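Local coordinates for lactaldehyde dehydrogenase (Methanocaldococcus jannaschii, PDB 3PQA), which catalyses the NAD-dependent oxidation of lactaldehyde to lactate, a step in the biosynthesis of coenzyme F420, and works as a homotetramer of the aldehyde dehydrogenase family, at residues A43-L53 / N188-L196; V245-L256 / I276-I287. All coordinates share one frame; numbering follows the deposited sequence.

In the fold
Contacts 1 and 2 lie on opposite sides of the chain's centre, their centres about 48 Å apart, and share no element. Contact 1 is partly buried: the turn between helices 33-44 and 47-51 packs on the chain leading into strand 194-196, which belongs to the same mixed sheet as strands 160-165 and 216-220. It has no hydrogen bond between its segments and works through apolar carbons, an aromatic ring and one water. Contact 2 is buried and joins two neighbouring parallel strands of the other large mixed sheet, so main-chain hydrogen bonds carry it and side chains fill both faces. Its segment 276-287 follows directly on Cys275, the probable catalytic residue; contact 1 is remote from the annotated sites.

Contact 1: residues A43-L53 / N188-L196; sequences AEKYKEVMKNL and NVPLGVYNL
Tyr46 lays its ring between Pro190 and Gly192, at the turn that joins helix 33-44 to helix 47-51. Its CB begins the contact 4.0 Å from Val193 CG1. With CG anti to the carbonyl carbon (chi1 -66°), the ring is carried toward the 3-10 segment 191-193. There its two long sides part company: CD2 and CE2 run beside the backbone of Gly192, CD2 lying 3.7 Å from Gly192 CA, while CD1 and CE1 run beside the proline, CE1 coming within 3.4 Å of Pro190 CB. The approach is oblique on both sides. At the tip, OH makes a weak hydrogen bond to a water that accepts from Gly192 N, the water oxygen 2.9 Å from that nitrogen. Glycine suits this place because a CB there would collide with the tyrosine ring.

One turn further along helix 47-51, Val49 reaches toward the proline, its CG1 3.9 Å from Pro190 CD. Met50 crosses Val193 at about a right angle; its bent chain, with chi1 at -101° well away from a staggered value, lays CG 3.6 Å from Val193 CB and SD against the same valine. Leu53 closes the row on Val189, which is also packed by Ile61 of helix 55-71. At the other end, Ala43 is small enough to let Asn195 ND2 come within 3.6 Å of its CB. That ND2 stands above the carbonyl plane of Gly192, bonding to its O (3.0 Å) and so holding the 3-10 segment to the strand that follows; a second bond, to Ile161 O, ties it to strand 160-165.

With no direct hydrogen bond from one segment to the other, the junction rests on shape and apolar burial, while the tyrosine hydroxyl keeps a polar outlet through water.

Contact 2: residues V245-L256 / I276-I287; sequences VNPNIVLKDADL and ISVGMILVDESI
Asn246 turns its amide along the start of the neighbouring strand, and ND2 gives Ser277 O a nearly straight bond (2.9 Å, 173°) with the acceptor in the amide plane. The same ND2 bonds to Cys275 O, and OD1 accepts from His396 N. Replacing this amide with a leucine's apolar branches is likely to deprive Ser277 O and Cys275 O of a shared donor and His396 N of its acceptor, leaving the chain after the cysteine freer to shift.

Gly279 suits its place because a CB would collide with the backbone of Val245 and Asn246. Beyond it the strands of this beta-alpha-beta unit run parallel, Asn248 N bonding to Met280 O and Val250 N to Leu282 O. On one face Ile249 crosses Leu282 obliquely, and Met280, its CG between backbone N and carbonyl carbon (chi1 67°), meets Pro247. On the other, toward helix 256-268, Val250 and Ile281 lie side by side, and Asn248 slants across Val278 while OD1 accepts from Ser425 N. Ile287 CD1 reaches back to Val250 CG1 (3.7 Å). Main-chain bonding is thus regular from 248-250 to 280-284, apolar side chains pack on both faces, and Asn246 adds a polar tie beside the probable catalytic cysteine.

Contact 1: residues A43-L53 / N188-L196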
loop_
_atom_site.group_PDB
_atom_site.type_symbol
_atom_site.label_atom_id
_atom_site.label_comp_id
_atom_site.label_asym_id
_atom_site.label_seq_id
_atom_site.Cartn_x
_atom_site.Cartn_y
_atom_site.Cartn_z
ATOM N N ALA B 43 22.670 23.301 -14.665
ATOM C CA ALA B 43 21.733 22.245 -14.273
ATOM C C ALA B 43 20.309 22.779 -14.087
ATOM O O ALA B 43 19.331 22.146 -14.521
ATOM C CB ALA B 43 22.227 21.549 -12.984
ATOM N N GLU B 44 20.205 23.960 -13.474
ATOM C CA GLU B 44 18.922 24.623 -13.231
ATOM C C GLU B 44 18.132 24.784 -14.536
ATOM O O GLU B 44 16.900 24.658 -14.553
ATOM C CB GLU B 44 19.145 25.996 -12.573
ATOM C CG GLU B 44 17.870 26.722 -12.124
ATOM C CD GLU B 44 18.110 28.177 -11.738
ATOM O OE1 GLU B 44 19.164 28.730 -12.103
ATOM O OE2 GLU B 44 17.241 28.781 -11.072
ATOM N N LYS B 45 18.855 25.071 -15.623
ATOM C CA LYS B 45 18.248 25.322 -16.928
ATOM C C LYS B 45 17.581 24.078 -17.503
ATOM O O LYS B 45 16.741 24.192 -18.387
ATOM C CB LYS B 45 19.280 25.870 -17.925
ATOM C CG LYS B 45 19.809 27.248 -17.556
ATOM C CD LYS B 45 20.895 27.730 -18.508
ATOM C CE LYS B 45 21.493 29.050 -18.015
ATOM N NZ LYS B 45 22.565 29.545 -18.925
ATOM N N TYR B 46 17.936 22.899 -16.981
ATOM C CA TYR B 46 17.376 21.653 -17.506
ATOM C C TYR B 46 16.328 20.999 -16.616
ATOM O O TYR B 46 15.904 19.870 -16.889
ATOM C CB TYR B 46 18.492 20.662 -17.810
ATOM C CG TYR B 46 19.376 21.129 -18.932
ATOM C CD1 TYR B 46 18.936 21.092 -20.258
ATOM C CD2 TYR B 46 20.643 21.620 -18.668
ATOM C CE1 TYR B 46 19.762 21.539 -21.292
ATOM C CE2 TYR B 46 21.474 22.057 -19.682
ATOM C CZ TYR B 46 21.036 22.009 -20.983
ATOM O OH TYR B 46 21.885 22.455 -21.965
ATOM N N LYS B 47 15.901 21.712 -15.574
ATOM C CA LYS B 47 14.884 21.200 -14.634
ATOM C C LYS B 47 13.564 20.874 -15.322
ATOM O O LYS B 47 12.948 19.848 -15.029
ATOM C CB LYS B 47 14.650 22.183 -13.484
ATOM C CG LYS B 47 15.813 22.270 -12.500
ATOM C CD LYS B 47 15.575 23.334 -11.418
ATOM C CE LYS B 47 14.622 22.846 -10.311
ATOM N NZ LYS B 47 14.353 23.931 -9.310
ATOM N N GLU B 48 13.133 21.746 -16.232
ATOM C CA GLU B 48 11.897 21.505 -16.984
ATOM C C GLU B 48 11.977 20.295 -17.902
ATOM O O GLU B 48 11.033 19.501 -17.962
ATOM C CB GLU B 48 11.441 22.759 -17.741
ATOM C CG GLU B 48 10.713 23.743 -16.835
ATOM C CD GLU B 48 9.493 23.116 -16.156
ATOM O OE1 GLU B 48 9.470 23.026 -14.913
ATOM O OE2 GLU B 48 8.555 22.707 -16.871
ATOM N N VAL B 49 13.100 20.154 -18.607
ATOM C CA VAL B 49 13.339 18.993 -19.467
ATOM C C VAL B 49 13.253 17.670 -18.704
ATOM O O VAL B 49 12.541 16.745 -19.142
ATOM C CB VAL B 49 14.686 19.103 -20.246
ATOM C CG1 VAL B 49 15.074 17.761 -20.875
ATOM C CG2 VAL B 49 14.580 20.147 -21.321
ATOM N N MET B 50 13.963 17.579 -17.576
ATOM C CA MET B 50 13.919 16.372 -16.737
ATOM C C MET B 50 12.529 16.110 -16.142
ATOM O O MET B 50 12.068 14.960 -16.106
ATOM C CB MET B 50 14.933 16.437 -15.589
ATOM C CG MET B 50 16.229 15.656 -15.780
ATOM S SD MET B 50 16.207 14.139 -16.754
ATOM C CE MET B 50 15.466 13.005 -15.599
ATOM N N LYS B 51 11.887 17.165 -15.644
ATOM C CA LYS B 51 10.562 17.054 -15.015
ATOM C C LYS B 51 9.532 16.485 -15.995
ATOM O O LYS B 51 8.598 15.783 -15.595
ATOM C CB LYS B 51 10.114 18.418 -14.497
ATOM C CG LYS B 51 8.734 18.447 -13.854
ATOM C CD LYS B 51 8.374 19.873 -13.516
ATOM C CE LYS B 51 7.053 19.952 -12.794
ATOM N NZ LYS B 51 6.715 21.380 -12.573
ATOM N N ASN B 52 9.717 16.774 -17.271
ATOM C CA ASN B 52 8.752 16.353 -18.285
ATOM C C ASN B 52 9.158 15.157 -19.111
ATOM O O ASN B 52 8.439 14.774 -20.023
ATOM C CB ASN B 52 8.393 17.514 -19.209
ATOM C CG ASN B 52 7.624 18.584 -18.501
ATOM O OD1 ASN B 52 6.508 18.369 -18.058
ATOM N ND2 ASN B 52 8.214 19.733 -18.376
ATOM N N LEU B 53 10.288 14.550 -18.791
ATOM C CA LEU B 53 10.720 13.360 -19.504
ATOM C C LEU B 53 9.697 12.245 -19.285
ATOM O O LEU B 53 9.345 11.954 -18.141
ATOM C CB LEU B 53 12.085 12.906 -18.994
ATOM C CG LEU B 53 13.029 12.327 -20.037
ATOM C CD1 LEU B 53 13.384 13.418 -21.051
ATOM C CD2 LEU B 53 14.280 11.797 -19.369
ATOM N N ASN B 188 18.230 11.122 -26.722
ATOM C CA ASN B 188 18.096 12.549 -27.056
ATOM C C ASN B 188 17.752 13.484 -25.895
ATOM O O ASN B 188 16.949 14.410 -26.032
ATOM C CB ASN B 188 17.140 12.735 -28.238
ATOM C CG ASN B 188 17.563 11.927 -29.436
ATOM O OD1 ASN B 188 18.744 11.903 -29.792
ATOM N ND2 ASN B 188 16.612 11.243 -30.056
ATOM N N VAL B 189 18.397 13.243 -24.757
ATOM C CA VAL B 189 18.234 14.088 -23.599
ATOM C C VAL B 189 19.515 14.899 -23.435
ATOM O O VAL B 189 20.611 14.346 -23.579
ATOM C CB VAL B 189 17.944 13.240 -22.329
ATOM C CG1 VAL B 189 17.827 14.119 -21.086
ATOM C CG2 VAL B 189 16.680 12.407 -22.543
ATOM N N PRO B 190 19.384 16.213 -23.151
ATOM C CA PRO B 190 20.566 17.042 -22.934
ATOM C C PRO B 190 21.469 16.470 -21.845
ATOM O O PRO B 190 20.985 15.954 -20.829
ATOM C CB PRO B 190 19.986 18.375 -22.464
ATOM C CG PRO B 190 18.622 18.424 -23.036
ATOM C CD PRO B 190 18.140 17.009 -23.151
ATOM N N LEU B 191 22.776 16.582 -22.059
ATOM C CA LEU B 191 23.763 16.061 -21.114
ATOM C C LEU B 191 23.732 16.802 -19.787
ATOM O O LEU B 191 24.127 16.252 -18.756
ATOM C CB LEU B 191 25.174 16.119 -21.713
ATOM C CG LEU B 191 25.415 15.343 -23.007
ATOM C CD1 LEU B 191 26.921 15.320 -23.292
ATOM C CD2 LEU B 191 24.839 13.931 -22.923
ATOM N N GLY B 192 23.247 18.041 -19.827
ATOM C CA GLY B 192 23.172 18.905 -18.646
ATOM C C GLY B 192 22.254 18.460 -17.517
ATOM O O GLY B 192 22.265 19.060 -16.444
ATOM N N VAL B 193 21.465 17.416 -17.755
ATOM C CA VAL B 193 20.595 16.862 -16.708
ATOM C C VAL B 193 21.363 16.096 -15.614
ATOM O O VAL B 193 20.868 15.953 -14.493
ATOM C CB VAL B 193 19.440 15.977 -17.270
ATOM C CG1 VAL B 193 18.623 16.726 -18.324
ATOM C CG2 VAL B 193 19.970 14.655 -17.801
ATOM N N TYR B 194 22.557 15.607 -15.953
ATOM C CA TYR B 194 23.439 14.946 -14.991
ATOM C C TYR B 194 24.842 15.536 -15.073
ATOM O O TYR B 194 25.425 15.617 -16.163
ATOM C CB TYR B 194 23.483 13.428 -15.206
ATOM C CG TYR B 194 24.569 12.796 -14.359
ATOM C CD1 TYR B 194 24.333 12.472 -13.022
ATOM C CD2 TYR B 194 25.856 12.595 -14.879
ATOM C CE1 TYR B 194 25.344 11.930 -12.231
ATOM C CE2 TYR B 194 26.873 12.061 -14.104
ATOM C CZ TYR B 194 26.622 11.732 -12.783
ATOM O OH TYR B 194 27.631 11.203 -12.007
ATOM N N ASN B 195 25.383 15.924 -13.920
ATOM C CA ASN B 195 26.658 16.628 -13.869
ATOM C C ASN B 195 27.587 16.061 -12.795
ATOM O O ASN B 195 27.332 16.217 -11.604
ATOM C CB ASN B 195 26.431 18.120 -13.603
ATOM C CG ASN B 195 25.397 18.748 -14.546
ATOM O OD1 ASN B 195 25.755 19.277 -15.598
ATOM N ND2 ASN B 195 24.111 18.688 -14.172
ATOM N N LEU B 196 28.676 15.424 -13.221
ATOM C CA LEU B 196 29.686 14.953 -12.280
ATOM C C LEU B 196 30.674 16.080 -12.006
ATOM O O LEU B 196 31.289 16.621 -12.933
ATOM C CB LEU B 196 30.400 13.711 -12.818
ATOM C CG LEU B 196 31.336 12.984 -11.842
ATOM C CD1 LEU B 196 30.599 12.144 -10.772
ATOM C CD2 LEU B 196 32.314 12.111 -12.624
HETATM O O HOH W 1 23.504 20.030 -21.958
#

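Contact 2: residues V245-L256 / I276-I287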
loop_
_atom_site.group_PDB
_atom_site.type_symbol
_atom_site.label_atom_id
_atom_site.label_comp_id
_atom_site.label_asym_id
_atom_site.label_seq_id
_atom_site.Cartn_x
_atom_site.Cartn_y
_atom_site.Cartn_z
ATOM N N VAL B 245 29.118 2.621 15.200
ATOM C CA VAL B 245 29.910 1.550 15.802
ATOM C C VAL B 245 28.931 0.411 16.023
ATOM O O VAL B 245 28.283 0.363 17.067
ATOM C CB VAL B 245 30.496 1.971 17.156
ATOM C CG1 VAL B 245 31.302 0.820 17.769
ATOM C CG2 VAL B 245 31.369 3.206 16.982
ATOM N N ASN B 246 28.802 -0.482 15.041
ATOM C CA ASN B 246 27.641 -1.378 14.989
ATOM C C ASN B 246 27.789 -2.612 15.889
ATOM O O ASN B 246 28.647 -3.441 15.644
ATOM C CB ASN B 246 27.369 -1.775 13.545
ATOM C CG ASN B 246 27.221 -0.574 12.643
ATOM O OD1 ASN B 246 26.294 0.204 12.781
ATOM N ND2 ASN B 246 28.148 -0.419 11.734
ATOM N N PRO B 247 26.945 -2.724 16.925
ATOM C CA PRO B 247 27.142 -3.817 17.888
ATOM C C PRO B 247 26.551 -5.120 17.395
ATOM O O PRO B 247 25.437 -5.134 16.871
ATOM C CB PRO B 247 26.387 -3.328 19.127
ATOM C CG PRO B 247 25.239 -2.536 18.546
ATOM C CD PRO B 247 25.847 -1.828 17.339
ATOM N N ASN B 248 27.325 -6.191 17.561
ATOM C CA ASN B 248 26.907 -7.521 17.160
ATOM C C ASN B 248 26.940 -8.388 18.407
ATOM O O ASN B 248 27.972 -8.534 19.011
ATOM C CB ASN B 248 27.858 -8.061 16.082
ATOM C CG ASN B 248 27.649 -7.401 14.711
ATOM O OD1 ASN B 248 27.211 -8.060 13.768
ATOM N ND2 ASN B 248 27.990 -6.109 14.586
ATOM N N ILE B 249 25.804 -8.996 18.745
ATOM C CA ILE B 249 25.586 -9.622 20.050
ATOM C C ILE B 249 25.496 -11.121 19.870
ATOM O O ILE B 249 24.741 -11.585 19.036
ATOM C CB ILE B 249 24.251 -9.114 20.653
ATOM C CG1 ILE B 249 24.384 -7.628 20.997
ATOM C CG2 ILE B 249 23.786 -9.999 21.854
ATOM C CD1 ILE B 249 23.067 -6.891 21.187
ATOM N N VAL B 250 26.255 -11.871 20.665
ATOM C CA VAL B 250 26.254 -13.326 20.543
ATOM C C VAL B 250 25.766 -13.870 21.872
ATOM O O VAL B 250 26.498 -13.801 22.872
ATOM C CB VAL B 250 27.663 -13.880 20.231
ATOM C CG1 VAL B 250 27.658 -15.429 20.143
ATOM C CG2 VAL B 250 28.216 -13.281 18.939
ATOM N N LEU B 251 24.535 -14.382 21.891
ATOM C CA LEU B 251 23.974 -14.968 23.120
ATOM C C LEU B 251 24.505 -16.388 23.338
ATOM O O LEU B 251 25.010 -17.012 22.416
ATOM C CB LEU B 251 22.444 -14.970 23.095
ATOM C CG LEU B 251 21.756 -13.603 22.989
ATOM C CD1 LEU B 251 20.274 -13.746 23.275
ATOM C CD2 LEU B 251 22.363 -12.620 23.963
ATOM N N LYS B 252 24.378 -16.898 24.556
ATOM C CA LYS B 252 24.971 -18.195 24.895
ATOM C C LYS B 252 24.361 -19.378 24.140
ATOM O O LYS B 252 24.969 -20.442 24.082
ATOM C CB LYS B 252 24.923 -18.441 26.409
ATOM C CG LYS B 252 23.519 -18.593 26.981
ATOM C CD LYS B 252 23.578 -18.738 28.508
ATOM C CE LYS B 252 22.188 -18.864 29.107
ATOM N NZ LYS B 252 21.418 -17.578 29.008
ATOM N N ASP B 253 23.166 -19.200 23.576
ATOM C CA ASP B 253 22.539 -20.269 22.808
ATOM C C ASP B 253 22.798 -20.177 21.293
ATOM O O ASP B 253 22.221 -20.945 20.520
ATOM C CB ASP B 253 21.032 -20.316 23.081
ATOM C CG ASP B 253 20.291 -19.172 22.431
ATOM O OD1 ASP B 253 20.776 -18.016 22.511
ATOM O OD2 ASP B 253 19.241 -19.432 21.816
ATOM N N ALA B 254 23.644 -19.243 20.868
ATOM C CA ALA B 254 23.952 -19.055 19.442
ATOM C C ALA B 254 24.650 -20.268 18.834
ATOM O O ALA B 254 25.408 -20.954 19.517
ATOM C CB ALA B 254 24.813 -17.814 19.253
ATOM N N ASP B 255 24.356 -20.542 17.558
ATOM C CA ASP B 255 25.155 -21.477 16.773
ATOM C C ASP B 255 26.517 -20.821 16.520
ATOM O O ASP B 255 26.615 -19.920 15.694
ATOM C CB ASP B 255 24.460 -21.779 15.443
ATOM C CG ASP B 255 25.238 -22.773 14.580
ATOM O OD1 ASP B 255 26.486 -22.712 14.529
ATOM O OD2 ASP B 255 24.589 -23.620 13.929
ATOM N N LEU B 256 27.555 -21.284 17.214
ATOM C CA LEU B 256 28.853 -20.596 17.216
ATOM C C LEU B 256 29.593 -20.636 15.883
ATOM O O LEU B 256 30.191 -19.636 15.471
ATOM C CB LEU B 256 29.746 -21.123 18.342
ATOM C CG LEU B 256 29.366 -20.673 19.755
ATOM C CD1 LEU B 256 30.542 -20.885 20.692
ATOM C CD2 LEU B 256 28.913 -19.217 19.784
ATOM N N ILE B 276 28.174 -0.242 7.802
ATOM C CA ILE B 276 27.539 -1.289 8.623
ATOM C C ILE B 276 28.484 -2.436 9.058
ATOM O O ILE B 276 28.028 -3.477 9.551
ATOM C CB ILE B 276 26.249 -1.853 7.957
ATOM C CG1 ILE B 276 26.503 -2.257 6.504
ATOM C CG2 ILE B 276 25.110 -0.834 8.060
ATOM C CD1 ILE B 276 25.284 -2.880 5.819
ATOM N N SER B 277 29.790 -2.224 8.880
ATOM C CA SER B 277 30.822 -3.128 9.400
ATOM C C SER B 277 30.675 -3.350 10.900
ATOM O O SER B 277 30.178 -2.488 11.634
ATOM C CB SER B 277 32.233 -2.557 9.146
ATOM O OG SER B 277 32.525 -2.502 7.763
ATOM N N VAL B 278 31.077 -4.533 11.343
ATOM C CA VAL B 278 31.042 -4.881 12.752
ATOM C C VAL B 278 31.937 -3.891 13.508
ATOM O O VAL B 278 33.124 -3.747 13.184
ATOM C CB VAL B 278 31.554 -6.329 12.961
ATOM C CG1 VAL B 278 31.804 -6.643 14.460
ATOM C CG2 VAL B 278 30.574 -7.340 12.320
ATOM N N GLY B 279 31.355 -3.221 14.504
ATOM C CA GLY B 279 32.061 -2.230 15.335
ATOM C C GLY B 279 32.453 -2.775 16.695
ATOM O O GLY B 279 33.454 -2.339 17.287
ATOM N N MET B 280 31.647 -3.690 17.222
ATOM C CA MET B 280 31.990 -4.378 18.478
ATOM C C MET B 280 31.232 -5.688 18.530
ATOM O O MET B 280 30.160 -5.813 17.925
ATOM C CB MET B 280 31.690 -3.488 19.718
ATOM C CG MET B 280 30.209 -3.165 20.026
ATOM S SD MET B 280 29.930 -2.072 21.479
ATOM C CE MET B 280 29.330 -0.558 20.685
ATOM N N ILE B 281 31.802 -6.674 19.213
ATOM C CA ILE B 281 31.095 -7.944 19.428
ATOM C C ILE B 281 30.899 -8.056 20.931
ATOM O O ILE B 281 31.884 -7.951 21.684
ATOM C CB ILE B 281 31.888 -9.179 18.890
ATOM C CG1 ILE B 281 32.124 -9.051 17.380
ATOM C CG2 ILE B 281 31.168 -10.509 19.231
ATOM C CD1 ILE B 281 32.992 -10.154 16.778
ATOM N N LEU B 282 29.641 -8.212 21.349
ATOM C CA LEU B 282 29.295 -8.542 22.726
ATOM C C LEU B 282 29.004 -10.036 22.782
ATOM O O LEU B 282 28.195 -10.543 22.006
ATOM C CB LEU B 282 28.094 -7.712 23.205
ATOM C CG LEU B 282 28.131 -6.214 22.890
ATOM C CD1 LEU B 282 26.877 -5.522 23.423
ATOM C CD2 LEU B 282 29.382 -5.588 23.482
ATOM N N VAL B 283 29.677 -10.742 23.683
ATOM C CA VAL B 283 29.532 -12.190 23.760
ATOM C C VAL B 283 29.280 -12.620 25.199
ATOM O O VAL B 283 29.892 -12.098 26.128
ATOM C CB VAL B 283 30.752 -12.938 23.117
ATOM C CG1 VAL B 283 32.078 -12.575 23.811
ATOM C CG2 VAL B 283 30.519 -14.452 23.084
ATOM N N ASP B 284 28.346 -13.548 25.380
ATOM C CA ASP B 284 28.052 -14.054 26.719
ATOM C C ASP B 284 29.305 -14.624 27.374
ATOM O O ASP B 284 30.041 -15.378 26.735
ATOM C CB ASP B 284 26.971 -15.126 26.676
ATOM C CG ASP B 284 26.398 -15.405 28.051
ATOM O OD1 ASP B 284 25.392 -14.764 28.400
ATOM O OD2 ASP B 284 26.974 -16.230 28.795
ATOM N N GLU B 285 29.514 -14.272 28.646
ATOM C CA GLU B 285 30.642 -14.768 29.447
ATOM C C GLU B 285 30.827 -16.267 29.324
ATOM O O GLU B 285 31.968 -16.759 29.251
ATOM C CB GLU B 285 30.447 -14.436 30.933
ATOM C CG GLU B 285 30.727 -12.982 31.276
ATOM C CD GLU B 285 30.501 -12.653 32.746
ATOM O OE1 GLU B 285 30.259 -13.586 33.547
ATOM O OE2 GLU B 285 30.534 -11.454 33.093
ATOM N N SER B 286 29.706 -16.981 29.316
ATOM C CA SER B 286 29.719 -18.436 29.382
ATOM C C SER B 286 30.337 -19.068 28.126
ATOM O O SER B 286 30.848 -20.188 28.188
ATOM C CB SER B 286 28.310 -18.994 29.654
ATOM O OG SER B 286 27.578 -19.174 28.449
ATOM N N ILE B 287 30.320 -18.346 27.005
ATOM C CA ILE B 287 30.830 -18.904 25.749
ATOM C C ILE B 287 31.979 -18.085 25.136
ATOM O O ILE B 287 32.420 -18.378 24.017
ATOM C CB ILE B 287 29.707 -19.081 24.683
ATOM C CG1 ILE B 287 28.980 -17.760 24.422
ATOM C CG2 ILE B 287 28.730 -20.199 25.083
ATOM C CD1 ILE B 287 28.358 -17.684 23.031
HETATM O O HOH W 2 31.089 -0.123 13.192
HETATM O O HOH W 3 23.465 -14.914 26.469
#